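Local coordinates for protein serine-threonine phosphatase 2C (Toxoplasma gondii, PDB 2I44) that probably removes phosphate from phosphoserine and phosphothreonine in proteins as a metal-dependent phosphatase of the PP2C family, and binds calcium ions, at residues 190-198 and 206-214; 225-233 and 241-249. All blocks are in the same frame, centred on the assembly; numbering follows the deposited sequence.

Interaction 1: 190-198 and 206-214; sequences IMRNGGSVE and KPFIRGGDF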
loop_
_atom_site.group_PDB
_atom_site.type_symbol
_atom_site.label_atom_id
_atom_site.label_comp_id
_atom_site.label_asym_id
_atom_site.label_seq_id
_atom_site.Cartn_x
_atom_site.Cartn_y
_atom_site.Cartn_z
ATOM N N ILE A 190 14.872 6.051 14.571
ATOM C CA ILE A 190 14.241 5.441 15.735
ATOM C C ILE A 190 15.002 5.726 17.034
ATOM O O ILE A 190 14.393 6.044 18.065
ATOM C CB ILE A 190 14.102 3.921 15.545
ATOM C CG1 ILE A 190 13.135 3.642 14.389
ATOM C CG2 ILE A 190 13.616 3.271 16.838
ATOM C CD1 ILE A 190 13.230 2.237 13.841
HETATM N N MSE A 191 16.326 5.625 16.978
HETATM C CA MSE A 191 17.155 5.858 18.152
HETATM C C MSE A 191 17.229 7.335 18.520
HETATM O O MSE A 191 17.368 7.674 19.695
HETATM C CB MSE A 191 18.560 5.290 17.929
HETATM C CG MSE A 191 18.586 3.773 17.749
HETATM SE SE MSE A 191 20.340 3.105 17.276
HETATM C CE MSE A 191 20.421 1.516 18.410
ATOM N N ARG A 192 17.144 8.212 17.526
ATOM C CA ARG A 192 17.179 9.646 17.801
ATOM C C ARG A 192 15.898 10.050 18.514
ATOM O O ARG A 192 15.892 10.978 19.316
ATOM C CB ARG A 192 17.298 10.461 16.511
ATOM C CG ARG A 192 18.692 10.541 15.926
ATOM C CD ARG A 192 18.668 11.306 14.613
ATOM N NE ARG A 192 19.900 11.119 13.853
ATOM C CZ ARG A 192 20.063 11.503 12.587
ATOM N NH1 ARG A 192 19.072 12.097 11.935
ATOM N NH2 ARG A 192 21.212 11.285 11.963
ATOM N N ASN A 193 14.813 9.346 18.219
ATOM C CA ASN A 193 13.537 9.661 18.830
ATOM C C ASN A 193 13.241 8.843 20.085
ATOM O O ASN A 193 12.100 8.747 20.526
ATOM C CB ASN A 193 12.430 9.518 17.789
ATOM C CG ASN A 193 12.416 10.679 16.804
ATOM O OD1 ASN A 193 11.919 11.762 17.118
ATOM N ND2 ASN A 193 12.986 10.470 15.624
ATOM N N GLY A 194 14.285 8.257 20.656
ATOM C CA GLY A 194 14.123 7.496 21.882
ATOM C C GLY A 194 13.572 6.090 21.767
ATOM O O GLY A 194 13.270 5.471 22.777
ATOM N N GLY A 195 13.415 5.580 20.551
ATOM C CA GLY A 195 12.922 4.220 20.416
ATOM C C GLY A 195 14.140 3.339 20.262
ATOM O O GLY A 195 15.269 3.809 20.406
ATOM N N SER A 196 13.937 2.057 20.001
ATOM C CA SER A 196 15.069 1.174 19.785
ATOM C C SER A 196 14.676 0.156 18.736
ATOM O O SER A 196 13.500 -0.010 18.431
ATOM C CB SER A 196 15.462 0.449 21.070
ATOM O OG SER A 196 14.460 -0.476 21.444
ATOM N N VAL A 197 15.678 -0.509 18.178
ATOM C CA VAL A 197 15.467 -1.544 17.182
ATOM C C VAL A 197 15.964 -2.820 17.836
ATOM O O VAL A 197 17.157 -2.963 18.113
ATOM C CB VAL A 197 16.263 -1.257 15.905
ATOM C CG1 VAL A 197 16.198 -2.458 14.976
ATOM C CG2 VAL A 197 15.688 -0.022 15.215
ATOM N N GLU A 198 15.035 -3.733 18.091
ATOM C CA GLU A 198 15.339 -4.986 18.763
ATOM C C GLU A 198 15.504 -6.180 17.831
ATOM O O GLU A 198 14.667 -6.432 16.965
ATOM C CB GLU A 198 14.243 -5.294 19.787
ATOM C CG GLU A 198 14.067 -4.230 20.876
ATOM C CD GLU A 198 15.342 -3.990 21.667
ATOM O OE1 GLU A 198 16.069 -4.972 21.926
ATOM O OE2 GLU A 198 15.615 -2.828 22.040
ATOM N N LYS A 206 14.541 -10.325 11.380
ATOM C CA LYS A 206 13.301 -9.551 11.396
ATOM C C LYS A 206 13.191 -8.704 12.659
ATOM O O LYS A 206 12.327 -8.938 13.505
ATOM C CB LYS A 206 12.079 -10.469 11.290
ATOM C CG LYS A 206 11.963 -11.225 9.978
ATOM C CD LYS A 206 10.580 -11.858 9.841
ATOM C CE LYS A 206 10.518 -12.845 8.684
ATOM N NZ LYS A 206 11.456 -13.980 8.917
ATOM N N PRO A 207 14.079 -7.708 12.805
ATOM C CA PRO A 207 14.066 -6.831 13.979
ATOM C C PRO A 207 12.760 -6.044 14.136
ATOM O O PRO A 207 11.987 -5.878 13.184
ATOM C CB PRO A 207 15.279 -5.931 13.749
ATOM C CG PRO A 207 15.368 -5.873 12.241
ATOM C CD PRO A 207 15.134 -7.305 11.858
ATOM N N PHE A 208 12.529 -5.564 15.353
ATOM C CA PHE A 208 11.323 -4.814 15.691
ATOM C C PHE A 208 11.643 -3.381 16.084
ATOM O O PHE A 208 12.736 -3.101 16.571
ATOM C CB PHE A 208 10.623 -5.449 16.901
ATOM C CG PHE A 208 10.158 -6.865 16.685
ATOM C CD1 PHE A 208 8.867 -7.125 16.232
ATOM C CD2 PHE A 208 11.003 -7.941 16.958
ATOM C CE1 PHE A 208 8.421 -8.439 16.057
ATOM C CE2 PHE A 208 10.569 -9.253 16.785
ATOM C CZ PHE A 208 9.275 -9.504 16.333
ATOM N N ILE A 209 10.691 -2.477 15.853
ATOM C CA ILE A 209 10.849 -1.103 16.296
ATOM C C ILE A 209 10.141 -1.146 17.641
ATOM O O ILE A 209 8.999 -1.593 17.733
ATOM C CB ILE A 209 10.149 -0.055 15.377
ATOM C CG1 ILE A 209 10.117 1.306 16.101
ATOM C CG2 ILE A 209 8.746 -0.510 14.995
ATOM C CD1 ILE A 209 9.719 2.511 15.215
ATOM N N ARG A 210 10.823 -0.712 18.688
ATOM C CA ARG A 210 10.251 -0.733 20.024
ATOM C C ARG A 210 10.251 0.656 20.647
ATOM O O ARG A 210 11.256 1.364 20.596
ATOM C CB ARG A 210 11.048 -1.703 20.897
ATOM C CG ARG A 210 10.627 -1.722 22.348
ATOM C CD ARG A 210 11.462 -2.703 23.151
ATOM N NE ARG A 210 11.235 -4.092 22.757
ATOM C CZ ARG A 210 11.819 -5.135 23.338
ATOM N NH1 ARG A 210 12.669 -4.947 24.338
ATOM N NH2 ARG A 210 11.554 -6.368 22.921
ATOM N N GLY A 211 9.121 1.038 21.236
ATOM C CA GLY A 211 9.014 2.346 21.867
ATOM C C GLY A 211 9.909 2.506 23.086
ATOM O O GLY A 211 10.355 1.521 23.679
ATOM N N GLY A 212 10.170 3.753 23.465
ATOM C CA GLY A 212 11.017 4.017 24.616
ATOM C C GLY A 212 10.367 3.664 25.939
ATOM O O GLY A 212 11.050 3.504 26.954
ATOM N N ASP A 213 9.044 3.538 25.933
ATOM C CA ASP A 213 8.300 3.215 27.143
ATOM C C ASP A 213 7.935 1.733 27.218
ATOM O O ASP A 213 7.252 1.300 28.147
ATOM C CB ASP A 213 7.029 4.060 27.194
ATOM C CG ASP A 213 6.118 3.809 26.008
ATOM O OD1 ASP A 213 6.581 3.192 25.026
ATOM O OD2 ASP A 213 4.946 4.231 26.053
ATOM N N PHE A 214 8.411 0.958 26.249
ATOM C CA PHE A 214 8.108 -0.470 26.196
ATOM C C PHE A 214 8.406 -1.213 27.483
ATOM O O PHE A 214 7.551 -1.915 28.022
ATOM C CB PHE A 214 8.889 -1.140 25.067
ATOM C CG PHE A 214 8.554 -2.593 24.878
ATOM C CD1 PHE A 214 7.523 -2.976 24.025
ATOM C CD2 PHE A 214 9.265 -3.576 25.555
ATOM C CE1 PHE A 214 7.205 -4.325 23.849
ATOM C CE2 PHE A 214 8.956 -4.926 25.387
ATOM C CZ PHE A 214 7.923 -5.299 24.531
#
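Pro207 opens the pairing by laying its ring alongside Val197, pointing the same way, with CB 3.8 Å from Val197 CG1. Phe208 follows as a hydrogen-bonded partner of Glu198: Phe208 N gives to Glu198 O and Phe208 O takes from Glu198 N, each at 2.8 Å. Ile209, opposite Val197 in a non-hydrogen-bonded pair, turns to the other face, where its CD1 meets Ile190 CG1 at 3.7 Å and so ties the strand to the helix that precedes the hairpin. Arg210 closes a second hydrogen-bonded pair with Ser196, its N bonding to Ser196 O. Its side chain runs anti to the backbone N and then bends at chi3 (-66°), which lays the guanidinium flat between Glu198 CG on one face, 3.4 Å above the plane, and the Phe214 ring on the other. The Glu198 carboxylate is stacked rather than bridged to it, planes 19° apart, while Glu198 OE2 accepts a hydrogen bond from Ser196 OG, 2.7 Å away, on its anti lone pair. Gly212 then brings its CA against Gly194 O; Gly194 is the C-prime residue of the Schellman motif that ends helix 184-192. The whole is a helix running into a two-stranded antiparallel beta hairpin.

Interaction 2: 225-233 and 241-249; sequences MQLQYSRAF and YGLSNQPDV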
loop_
_atom_site.group_PDB
_atom_site.type_symbol
_atom_site.label_atom_id
_atom_site.label_comp_id
_atom_site.label_asym_id
_atom_site.label_seq_id
_atom_site.Cartn_x
_atom_site.Cartn_y
_atom_site.Cartn_z
HETATM N N MSE A 225 3.316 -2.861 22.355
HETATM C CA MSE A 225 3.504 -3.565 21.093
HETATM C C MSE A 225 4.697 -3.102 20.273
HETATM O O MSE A 225 5.222 -2.004 20.471
HETATM C CB MSE A 225 2.232 -3.469 20.248
HETATM C CG MSE A 225 0.997 -4.086 20.902
HETATM SE SE MSE A 225 1.117 -6.031 21.060
HETATM C CE MSE A 225 1.410 -6.174 22.955
ATOM N N GLN A 226 5.099 -3.966 19.343
ATOM C CA GLN A 226 6.227 -3.739 18.445
ATOM C C GLN A 226 5.805 -4.001 17.002
ATOM O O GLN A 226 4.818 -4.679 16.748
ATOM C CB GLN A 226 7.365 -4.696 18.785
ATOM C CG GLN A 226 7.940 -4.537 20.172
ATOM C CD GLN A 226 8.703 -5.772 20.622
ATOM O OE1 GLN A 226 8.112 -6.840 20.837
ATOM N NE2 GLN A 226 10.017 -5.637 20.764
ATOM N N LEU A 227 6.569 -3.468 16.058
ATOM C CA LEU A 227 6.277 -3.659 14.644
ATOM C C LEU A 227 7.554 -4.044 13.922
ATOM O O LEU A 227 8.655 -3.708 14.362
ATOM C CB LEU A 227 5.711 -2.373 14.035
ATOM C CG LEU A 227 4.417 -1.837 14.654
ATOM C CD1 LEU A 227 4.004 -0.560 13.943
ATOM C CD2 LEU A 227 3.322 -2.893 14.530
ATOM N N GLN A 228 7.414 -4.758 12.814
ATOM C CA GLN A 228 8.583 -5.158 12.051
ATOM C C GLN A 228 8.813 -4.288 10.819
ATOM O O GLN A 228 9.595 -4.629 9.942
ATOM C CB GLN A 228 8.495 -6.643 11.701
ATOM C CG GLN A 228 8.733 -7.506 12.927
ATOM C CD GLN A 228 8.540 -8.985 12.671
ATOM O OE1 GLN A 228 7.480 -9.417 12.217
ATOM N NE2 GLN A 228 9.567 -9.774 12.969
ATOM N N TYR A 229 8.107 -3.164 10.761
ATOM C CA TYR A 229 8.296 -2.188 9.696
ATOM C C TYR A 229 8.368 -0.825 10.389
ATOM O O TYR A 229 7.726 -0.606 11.423
ATOM C CB TYR A 229 7.191 -2.260 8.629
ATOM C CG TYR A 229 5.772 -2.364 9.118
ATOM C CD1 TYR A 229 4.997 -1.225 9.316
ATOM C CD2 TYR A 229 5.183 -3.607 9.340
ATOM C CE1 TYR A 229 3.664 -1.323 9.719
ATOM C CE2 TYR A 229 3.856 -3.713 9.743
ATOM C CZ TYR A 229 3.104 -2.567 9.929
ATOM O OH TYR A 229 1.791 -2.655 10.313
ATOM N N SER A 230 9.160 0.079 9.825
ATOM C CA SER A 230 9.396 1.394 10.423
ATOM C C SER A 230 8.554 2.600 9.990
ATOM O O SER A 230 8.776 3.719 10.470
ATOM C CB SER A 230 10.875 1.726 10.260
ATOM O OG SER A 230 11.309 1.335 8.976
ATOM N N ARG A 231 7.619 2.387 9.071
ATOM C CA ARG A 231 6.739 3.459 8.614
ATOM C C ARG A 231 5.348 2.863 8.482
ATOM O O ARG A 231 5.199 1.717 8.055
ATOM C CB ARG A 231 7.219 4.036 7.275
ATOM C CG ARG A 231 8.646 4.565 7.328
ATOM C CD ARG A 231 8.949 5.498 6.172
ATOM N NE ARG A 231 10.378 5.763 6.041
ATOM C CZ ARG A 231 10.905 6.584 5.137
ATOM N NH1 ARG A 231 10.114 7.229 4.286
ATOM N NH2 ARG A 231 12.226 6.739 5.069
ATOM N N ALA A 232 4.333 3.627 8.866
ATOM C CA ALA A 232 2.973 3.121 8.806
ATOM C C ALA A 232 1.917 4.123 9.233
ATOM O O ALA A 232 2.219 5.196 9.770
ATOM C CB ALA A 232 2.863 1.886 9.688
ATOM N N PHE A 233 0.668 3.759 8.968
ATOM C CA PHE A 233 -0.465 4.567 9.385
ATOM C C PHE A 233 -0.767 4.069 10.799
ATOM O O PHE A 233 -0.620 2.884 11.082
ATOM C CB PHE A 233 -1.691 4.292 8.521
ATOM C CG PHE A 233 -1.715 5.039 7.224
ATOM C CD1 PHE A 233 -1.666 6.426 7.204
ATOM C CD2 PHE A 233 -1.847 4.353 6.020
ATOM C CE1 PHE A 233 -1.752 7.124 6.013
ATOM C CE2 PHE A 233 -1.935 5.043 4.813
ATOM C CZ PHE A 233 -1.888 6.434 4.810
ATOM N N TYR A 241 8.295 7.637 18.673
ATOM C CA TYR A 241 9.538 6.890 18.838
ATOM C C TYR A 241 10.187 6.428 17.532
ATOM O O TYR A 241 10.899 5.429 17.519
ATOM C CB TYR A 241 9.292 5.670 19.725
ATOM C CG TYR A 241 8.926 6.003 21.155
ATOM C CD1 TYR A 241 9.817 6.686 21.985
ATOM C CD2 TYR A 241 7.701 5.605 21.687
ATOM C CE1 TYR A 241 9.496 6.960 23.316
ATOM C CE2 TYR A 241 7.369 5.871 23.010
ATOM C CZ TYR A 241 8.269 6.546 23.818
ATOM O OH TYR A 241 7.934 6.783 25.127
ATOM N N GLY A 242 9.947 7.138 16.437
ATOM C CA GLY A 242 10.558 6.737 15.183
ATOM C C GLY A 242 9.647 6.199 14.094
ATOM O O GLY A 242 10.052 6.154 12.933
ATOM N N LEU A 243 8.435 5.768 14.441
ATOM C CA LEU A 243 7.512 5.265 13.418
ATOM C C LEU A 243 7.066 6.489 12.602
ATOM O O LEU A 243 6.413 7.392 13.127
ATOM C CB LEU A 243 6.304 4.580 14.069
ATOM C CG LEU A 243 5.327 3.804 13.175
ATOM C CD1 LEU A 243 6.053 2.655 12.473
ATOM C CD2 LEU A 243 4.173 3.267 14.019
ATOM N N SER A 244 7.419 6.510 11.324
ATOM C CA SER A 244 7.102 7.633 10.442
ATOM C C SER A 244 5.902 7.433 9.512
ATOM O O SER A 244 5.531 6.300 9.189
ATOM C CB SER A 244 8.341 7.952 9.596
ATOM O OG SER A 244 8.059 8.898 8.581
ATOM N N ASN A 245 5.294 8.540 9.088
ATOM C CA ASN A 245 4.173 8.483 8.154
ATOM C C ASN A 245 4.609 9.095 6.823
ATOM O O ASN A 245 3.786 9.375 5.954
ATOM C CB ASN A 245 2.936 9.222 8.691
ATOM C CG ASN A 245 3.219 10.669 9.058
ATOM O OD1 ASN A 245 4.076 11.329 8.466
ATOM N ND2 ASN A 245 2.479 11.174 10.034
ATOM N N GLN A 246 5.916 9.308 6.684
ATOM C CA GLN A 246 6.502 9.861 5.465
ATOM C C GLN A 246 6.569 8.743 4.432
ATOM O O GLN A 246 7.287 7.768 4.618
ATOM C CB GLN A 246 7.917 10.375 5.756
ATOM C CG GLN A 246 8.717 10.803 4.531
ATOM C CD GLN A 246 8.057 11.941 3.783
ATOM O OE1 GLN A 246 7.460 11.741 2.721
ATOM N NE2 GLN A 246 8.144 13.141 4.343
ATOM N N PRO A 247 5.805 8.858 3.337
ATOM C CA PRO A 247 5.853 7.794 2.331
ATOM C C PRO A 247 6.980 8.002 1.335
ATOM O O PRO A 247 7.473 9.116 1.173
ATOM C CB PRO A 247 4.498 7.918 1.652
ATOM C CG PRO A 247 4.310 9.423 1.631
ATOM C CD PRO A 247 4.719 9.814 3.039
ATOM N N ASP A 248 7.420 6.925 0.698
ATOM C CA ASP A 248 8.419 7.072 -0.356
ATOM C C ASP A 248 7.486 7.205 -1.550
ATOM O O ASP A 248 6.502 6.470 -1.649
ATOM C CB ASP A 248 9.309 5.826 -0.500
ATOM C CG ASP A 248 10.441 5.797 0.518
ATOM O OD1 ASP A 248 11.155 6.813 0.646
ATOM O OD2 ASP A 248 10.625 4.764 1.187
ATOM N N VAL A 249 7.754 8.156 -2.433
ATOM C CA VAL A 249 6.889 8.351 -3.585
ATOM C C VAL A 249 7.680 8.215 -4.873
ATOM O O VAL A 249 8.827 8.658 -4.955
ATOM C CB VAL A 249 6.206 9.739 -3.533
ATOM C CG1 VAL A 249 5.222 9.885 -4.681
ATOM C CG2 VAL A 249 5.484 9.909 -2.199
#
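Leu227 meets Leu243 at about a right angle, CD1 to CD2 at 3.8 Å, and opens the apolar half of the contact. Further along, Ser230 offers its carbonyl to Ser244 N, 3.2 Å from N to O. The CG of Leu243 swings away from the backbone N (chi1 -171°), which carries CD2 to Leu227 CD1 and sets CD1 against the Ser230 peptide, 3.5 Å from Ser230 C. Arg231 carries the polar half. Its chain is extended from CG to NE and passes Ser244 and Gln246, bringing NH1 to Gln246 O at 2.9 Å; the donor stands above the carbonyl plane, 45° out of it, and does not lie on a lone pair. Asp248 OD2 lies over one face of the guanidinium, and Asp248 OD1, 3.8 Å from Arg231 NH1, makes a long salt bridge by charge alone. The firmer ionic partner of Arg231 is Glu186, which bonds NH2 and also pairs with the Ser230 hydroxyl; Asp248 OD2 is held by His179. Ala232 N bonds to Ser244 O at 2.9 Å. Ser244 itself is braced by an ST turn, its OG accepting from Gln246 N. This largely irregular pairing, with one beta bridge, Arg231 with Ser244, plus the Arg231 and Leu243 contacts, holds the loop leading into strand 233-234 against the loop leading into strand 248-253. It lies beside the calcium site of the PP2C fold: the side chain of Tyr229 is about 6 Å from a bound calcium ion, close to Asp60 and Gly61.

In the fold
Interactions 1 and 2 follow one another along the chain and touch, so they illustrate how regular and irregular pairing can be combined in one region. A backbone bond from Ile209 N to Leu227 O, 2.8 Å long, passes from the hairpin to the loop at 225-233, and Lys206 O accepts a hydrogen bond from Gln228 NE2. Interaction 1 is the more peripheral, its centre 23 Å from that of the chain, and relies on a repeating strand ladder with a stacked charged pair. Interaction 2 lies deeper, at 13 Å, with more of its touching residues buried; there a leucine contact, scattered backbone bonds and an arginine reaching across replace the ladder.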